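Local coordinates for protein titin (Homo sapiens, PDB 1WAA) that gives striated muscle much of its passive elasticity through many immunoglobulin-like domains, of which this is one, that resist unfolding under tension, at residues E21-E26 / A86-K91; H60-H65 / G73-Q78. All blocks are in the same frame, centred on the assembly; numbering follows the deposited sequence.

The two contacts show how one beta sandwich is closed by packing at neighbouring points. Their centres lie about 8 Å apart, and each joins the sheet holding strands 23-29 and 59-64 to the sheet holding strands 73-79 and 82-91. Within each sheet the paired strands are direct neighbours, linked by probable hydrogen bonds from F25 N to L62 O (2.8 Å) and from L88 N to G73 O (2.6 Å). Along the chain, contact 2 is nested inside the loop closed by contact 1, which lies nearer the periphery, beside strand 15-18. Strand 15-18 runs parallel to 82-91, a pairing known in this domain as the main mechanical clamp.

Contact 1 (E21-E26 / A86-K91). With ZN (zinc ion), chain G; ZN (zinc ion), chain H.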
loop_
_atom_site.group_PDB
_atom_site.type_symbol
_atom_site.label_atom_id
_atom_site.label_comp_id
_atom_site.label_asym_id
_atom_site.label_seq_id
_atom_site.Cartn_x
_atom_site.Cartn_y
_atom_site.Cartn_z
ATOM N N GLU E 21 -26.139 0.857 16.743
ATOM C CA GLU E 21 -25.204 -0.139 16.252
ATOM C C GLU E 21 -24.436 0.320 15.017
ATOM O O GLU E 21 -24.670 1.419 14.500
ATOM C CB GLU E 21 -25.848 -1.515 16.064
ATOM C CG GLU E 21 -27.207 -1.601 15.423
ATOM C CD GLU E 21 -27.892 -2.954 15.702
ATOM O OE1 GLU E 21 -28.192 -3.689 14.727
ATOM O OE2 GLU E 21 -28.105 -3.301 16.877
ATOM N N THR E 22 -23.503 -0.502 14.559
ATOM C CA THR E 22 -22.696 -0.071 13.441
ATOM C C THR E 22 -23.068 -0.778 12.161
ATOM O O THR E 22 -23.479 -1.939 12.172
ATOM C CB THR E 22 -21.163 -0.110 13.739
ATOM O OG1 THR E 22 -20.494 -1.046 12.884
ATOM C CG2 THR E 22 -20.890 -0.447 15.181
ATOM N N ALA E 23 -22.943 -0.049 11.067
ATOM C CA ALA E 23 -23.262 -0.543 9.751
ATOM C C ALA E 23 -21.963 -0.521 8.956
ATOM O O ALA E 23 -21.165 0.396 9.113
ATOM C CB ALA E 23 -24.330 0.364 9.097
ATOM N N HIS E 24 -21.746 -1.545 8.140
ATOM C CA HIS E 24 -20.550 -1.653 7.314
ATOM C C HIS E 24 -21.039 -1.765 5.898
ATOM O O HIS E 24 -21.961 -2.529 5.630
ATOM C CB HIS E 24 -19.777 -2.931 7.649
ATOM C CG HIS E 24 -19.449 -3.072 9.108
ATOM N ND1 HIS E 24 -20.174 -3.873 9.964
ATOM C CD2 HIS E 24 -18.459 -2.527 9.858
ATOM C CE1 HIS E 24 -19.660 -3.796 11.183
ATOM N NE2 HIS E 24 -18.618 -2.984 11.148
ATOM N N PHE E 25 -20.457 -0.970 5.003
ATOM C CA PHE E 25 -20.746 -1.062 3.574
ATOM C C PHE E 25 -19.467 -1.507 2.859
ATOM O O PHE E 25 -18.327 -1.241 3.326
ATOM C CB PHE E 25 -21.185 0.283 3.036
ATOM C CG PHE E 25 -22.566 0.669 3.460
ATOM C CD1 PHE E 25 -23.657 0.345 2.672
ATOM C CD2 PHE E 25 -22.785 1.332 4.671
ATOM C CE1 PHE E 25 -24.962 0.706 3.060
ATOM C CE2 PHE E 25 -24.082 1.673 5.066
ATOM C CZ PHE E 25 -25.160 1.358 4.252
ATOM N N GLU E 26 -19.666 -2.153 1.718
ATOM C CA GLU E 26 -18.575 -2.821 1.039
ATOM C C GLU E 26 -18.792 -2.723 -0.471
ATOM O O GLU E 26 -19.862 -3.059 -0.974
ATOM C CB GLU E 26 -18.592 -4.281 1.491
ATOM C CG GLU E 26 -17.549 -5.141 0.845
ATOM C CD GLU E 26 -17.677 -6.594 1.208
ATOM O OE1 GLU E 26 -16.677 -7.320 1.093
ATOM O OE2 GLU E 26 -18.762 -7.025 1.604
ATOM N N ALA E 86 -26.504 2.435 -2.326
ATOM C CA ALA E 86 -27.433 1.554 -1.637
ATOM C C ALA E 86 -28.005 2.294 -0.431
ATOM O O ALA E 86 -27.534 3.377 -0.065
ATOM C CB ALA E 86 -26.732 0.280 -1.209
ATOM N N ASN E 87 -29.015 1.708 0.188
ATOM C CA ASN E 87 -29.717 2.362 1.281
ATOM C C ASN E 87 -29.241 1.943 2.658
ATOM O O ASN E 87 -29.003 0.764 2.916
ATOM C CB ASN E 87 -31.213 2.111 1.156
ATOM C CG ASN E 87 -31.822 2.852 -0.009
ATOM O OD1 ASN E 87 -32.771 2.374 -0.624
ATOM N ND2 ASN E 87 -31.291 4.028 -0.320
ATOM N N LEU E 88 -29.068 2.926 3.527
ATOM C CA LEU E 88 -28.904 2.681 4.942
ATOM C C LEU E 88 -30.273 2.880 5.558
ATOM O O LEU E 88 -30.841 3.973 5.464
ATOM C CB LEU E 88 -27.965 3.707 5.549
ATOM C CG LEU E 88 -27.130 3.449 6.809
ATOM C CD1 LEU E 88 -27.205 4.641 7.709
ATOM C CD2 LEU E 88 -27.447 2.146 7.574
ATOM N N LYS E 89 -30.799 1.829 6.177
ATOM C CA LYS E 89 -32.023 1.981 6.969
ATOM C C LYS E 89 -31.676 1.796 8.466
ATOM O O LYS E 89 -31.133 0.761 8.877
ATOM C CB LYS E 89 -33.082 0.949 6.489
ATOM N N VAL E 90 -31.720 2.921 9.317
ATOM C CA VAL E 90 -31.678 2.733 10.770
ATOM C C VAL E 90 -33.110 2.486 11.270
ATOM O O VAL E 90 -34.010 3.342 11.119
ATOM C CB VAL E 90 -31.038 3.940 11.448
ATOM C CG1 VAL E 90 -30.525 3.593 12.843
ATOM N N LYS E 91 -33.281 1.296 11.852
ATOM C CA LYS E 91 -34.590 0.803 12.277
ATOM C C LYS E 91 -34.832 1.048 13.722
ATOM O O LYS E 91 -33.948 0.831 14.577
ATOM C CB LYS E 91 -34.720 -0.670 11.994
ATOM C CG LYS E 91 -34.800 -0.962 10.501
ATOM C CD LYS E 91 -35.155 -2.411 10.200
ATOM C CE LYS E 91 -33.972 -3.346 10.408
HETATM ZN ZN ZN G . -21.260 -5.333 9.582
HETATM ZN ZN ZN H . -17.365 -8.974 0.632
HETATM O O HOH W 1 -23.367 -4.395 8.817
HETATM O O HOH W 2 -17.769 -9.153 -1.508
#
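F25 drives the edge of its ring against L88, and the two side chains cross at about a right angle. L88 CG lies in the ring plane, 3.8 Å from F25 CZ, so the leucine abuts the rim of the phenyl group instead of lying over it. Because F25 CG is anti to its own carbonyl carbon (chi1 -73°), the ring extends across the interior to the facing strand, where CE1 comes within 4.0 Å of N87 O, also near the ring plane; this is a loose approach and no hydrogen bond. L88 CD2 reaches the methyl of A23, 3.9 Å from A23 CB, and also borders F25 CZ at 4.1 Å. The short strands 23-26 and 86-91 are nearly antiparallel (172°), with axes 9.6 Å apart. That spacing is characteristic of the immunoglobulin beta sandwich, where strands B and G belong to different sheets and meet through side chains, without a hydrogen bond between them. V15 of strand 15-18 touches both A23 and F25, while V75 packs on F25 and L88. H24 and E26 point from the outer face of the sheet. There H24 ND1 binds one zinc ion at 1.9 Å, and the carboxylate of E26 holds another unevenly, OE1 close and OE2 farther off at 2.6 Å from the zinc, the first metal being shared with one side chain of another protein chain and the second with two.

Contact 2 (H60-H65 / G73-Q78); sequences HILILH and GEVSFQ. With ZN (zinc ion), chain Y.
H60 and F77 are brought together by different first torsions: H60 has CG anti to its carbonyl carbon (chi1 -77°), whereas F77 has CG anti to its backbone N (chi1 175°). The side chains then cross at about a right angle, and the corner of the phenyl ring presses on one face of the imidazole. F77 CZ sits 3.3 Å above the imidazole plane, displaced toward the rim, with H60 CD2 3.4 Å from it; the neighbouring F77 CE2 is 3.5 Å from the same H60 CD2. With centroids 4.7 Å apart and planes at 56°, the pair is an oblique aromatic contact, neither stacked nor T-shaped. H60 NE2 also makes a weak hydrogen bond with V34 O. With the imidazole replaced by the methyl of an alanine, the edge of the F77 ring would probably lose the surface it leans on, and V34 O its weak partner. Further along, L62 and V75 meet tip to tip, L62 CD2 lying 4.0 Å from V75 CG1. Both pairs bridge strands E and F of the immunoglobulin sandwich, which are close in sequence but lie in opposite sheets, so that the short connection between them passes from one layer to the other. W38 of strand 37-40 ties the pairs together, meeting the F77 ring edge-to-face and touching both L62 and V75, in the manner of the core tryptophan of immunoglobulin domains. Past the end of strand 59-64, H65 turns outward, a methyl of I63 lying over one face of its ring. H65 NE2 binds a zinc ion at 2.1 Å, which water 3, E52 and an acidic side chain of another protein chain also coordinate.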
loop_
_atom_site.group_PDB
_atom_site.type_symbol
_atom_site.label_atom_id
_atom_site.label_comp_id
_atom_site.label_asym_id
_atom_site.label_seq_id
_atom_site.Cartn_x
_atom_site.Cartn_y
_atom_site.Cartn_z
ATOM N N HIS E 60 -13.270 -1.387 -1.087
ATOM C CA HIS E 60 -13.516 -0.149 -0.380
ATOM C C HIS E 60 -14.594 -0.376 0.664
ATOM O O HIS E 60 -15.632 -0.947 0.368
ATOM C CB HIS E 60 -13.967 0.899 -1.343
ATOM C CG HIS E 60 -12.861 1.472 -2.156
ATOM N ND1 HIS E 60 -12.353 0.834 -3.268
ATOM C CD2 HIS E 60 -12.159 2.617 -2.020
ATOM C CE1 HIS E 60 -11.396 1.575 -3.793
ATOM N NE2 HIS E 60 -11.271 2.665 -3.062
ATOM N N ILE E 61 -14.326 0.049 1.892
ATOM C CA ILE E 61 -15.244 -0.195 2.992
ATOM C C ILE E 61 -15.586 1.086 3.714
ATOM O O ILE E 61 -14.733 1.957 3.860
ATOM C CB ILE E 61 -14.633 -1.246 3.934
ATOM C CG1 ILE E 61 -14.623 -2.617 3.242
ATOM C CG2 ILE E 61 -15.350 -1.294 5.324
ATOM C CD1 ILE E 61 -13.500 -3.513 3.674
ATOM N N LEU E 62 -16.834 1.199 4.166
ATOM C CA LEU E 62 -17.239 2.312 5.004
ATOM C C LEU E 62 -17.841 1.728 6.269
ATOM O O LEU E 62 -18.746 0.884 6.178
ATOM C CB LEU E 62 -18.318 3.135 4.309
ATOM C CG LEU E 62 -18.932 4.249 5.165
ATOM C CD1 LEU E 62 -17.908 5.330 5.459
ATOM C CD2 LEU E 62 -20.111 4.837 4.472
ATOM N N ILE E 63 -17.314 2.140 7.421
ATOM C CA ILE E 63 -17.870 1.756 8.728
ATOM C C ILE E 63 -18.479 2.971 9.443
ATOM O O ILE E 63 -17.813 3.991 9.605
ATOM C CB ILE E 63 -16.834 1.088 9.671
ATOM C CG1 ILE E 63 -15.993 0.049 8.925
ATOM C CG2 ILE E 63 -17.577 0.422 10.853
ATOM C CD1 ILE E 63 -14.832 -0.518 9.741
ATOM N N LEU E 64 -19.737 2.845 9.844
ATOM C CA LEU E 64 -20.435 3.906 10.566
ATOM C C LEU E 64 -20.910 3.331 11.898
ATOM O O LEU E 64 -21.740 2.422 11.945
ATOM C CB LEU E 64 -21.618 4.433 9.743
ATOM C CG LEU E 64 -21.395 4.860 8.277
ATOM C CD1 LEU E 64 -22.733 5.044 7.545
ATOM C CD2 LEU E 64 -20.547 6.137 8.169
ATOM N N HIS E 65 -20.326 3.841 12.970
ATOM C CA HIS E 65 -20.587 3.390 14.314
ATOM C C HIS E 65 -21.688 4.217 14.902
ATOM O O HIS E 65 -21.903 5.369 14.491
ATOM C CB HIS E 65 -19.346 3.604 15.156
ATOM C CG HIS E 65 -18.244 2.642 14.859
ATOM N ND1 HIS E 65 -18.291 1.321 15.247
ATOM C CD2 HIS E 65 -17.058 2.809 14.233
ATOM C CE1 HIS E 65 -17.185 0.715 14.865
ATOM N NE2 HIS E 65 -16.417 1.598 14.257
ATOM N N GLY E 73 -30.893 6.684 4.908
ATOM C CA GLY E 73 -30.716 7.301 3.605
ATOM C C GLY E 73 -29.735 6.568 2.706
ATOM O O GLY E 73 -29.209 5.491 3.035
ATOM N N GLU E 74 -29.468 7.183 1.561
ATOM C CA GLU E 74 -28.572 6.621 0.562
ATOM C C GLU E 74 -27.102 6.872 0.835
ATOM O O GLU E 74 -26.661 8.015 1.023
ATOM C CB GLU E 74 -28.928 7.157 -0.827
ATOM C CG GLU E 74 -28.033 6.658 -1.945
ATOM C CD GLU E 74 -28.262 7.461 -3.220
ATOM O OE1 GLU E 74 -29.084 7.028 -4.067
ATOM O OE2 GLU E 74 -27.650 8.550 -3.356
ATOM N N VAL E 75 -26.354 5.780 0.803
ATOM C CA VAL E 75 -24.919 5.803 0.883
ATOM C C VAL E 75 -24.447 5.614 -0.553
ATOM O O VAL E 75 -24.922 4.718 -1.259
ATOM C CB VAL E 75 -24.433 4.664 1.811
ATOM C CG1 VAL E 75 -22.923 4.381 1.637
ATOM C CG2 VAL E 75 -24.792 4.976 3.276
ATOM N N SER E 76 -23.538 6.470 -1.007
ATOM C CA SER E 76 -23.014 6.335 -2.362
ATOM C C SER E 76 -21.485 6.366 -2.379
ATOM O O SER E 76 -20.837 6.874 -1.449
ATOM C CB SER E 76 -23.612 7.389 -3.305
ATOM O OG SER E 76 -23.216 8.696 -2.927
ATOM N N PHE E 77 -20.913 5.780 -3.429
ATOM C CA PHE E 77 -19.465 5.718 -3.567
ATOM C C PHE E 77 -19.139 6.084 -5.004
ATOM O O PHE E 77 -19.872 5.715 -5.911
ATOM C CB PHE E 77 -18.993 4.301 -3.282
ATOM C CG PHE E 77 -17.512 4.087 -3.510
ATOM C CD1 PHE E 77 -17.038 3.618 -4.747
ATOM C CD2 PHE E 77 -16.586 4.356 -2.485
ATOM C CE1 PHE E 77 -15.679 3.388 -4.957
ATOM C CE2 PHE E 77 -15.215 4.162 -2.684
ATOM C CZ PHE E 77 -14.749 3.659 -3.917
ATOM N N GLN E 78 -17.999 6.710 -5.191
ATOM C CA GLN E 78 -17.557 6.994 -6.558
ATOM C C GLN E 78 -16.043 6.961 -6.632
ATOM O O GLN E 78 -15.352 7.458 -5.736
ATOM C CB GLN E 78 -18.068 8.339 -6.965
HETATM ZN ZN ZN Y . -14.370 1.211 13.906
HETATM O O HOH W 3 -13.256 1.523 15.792
#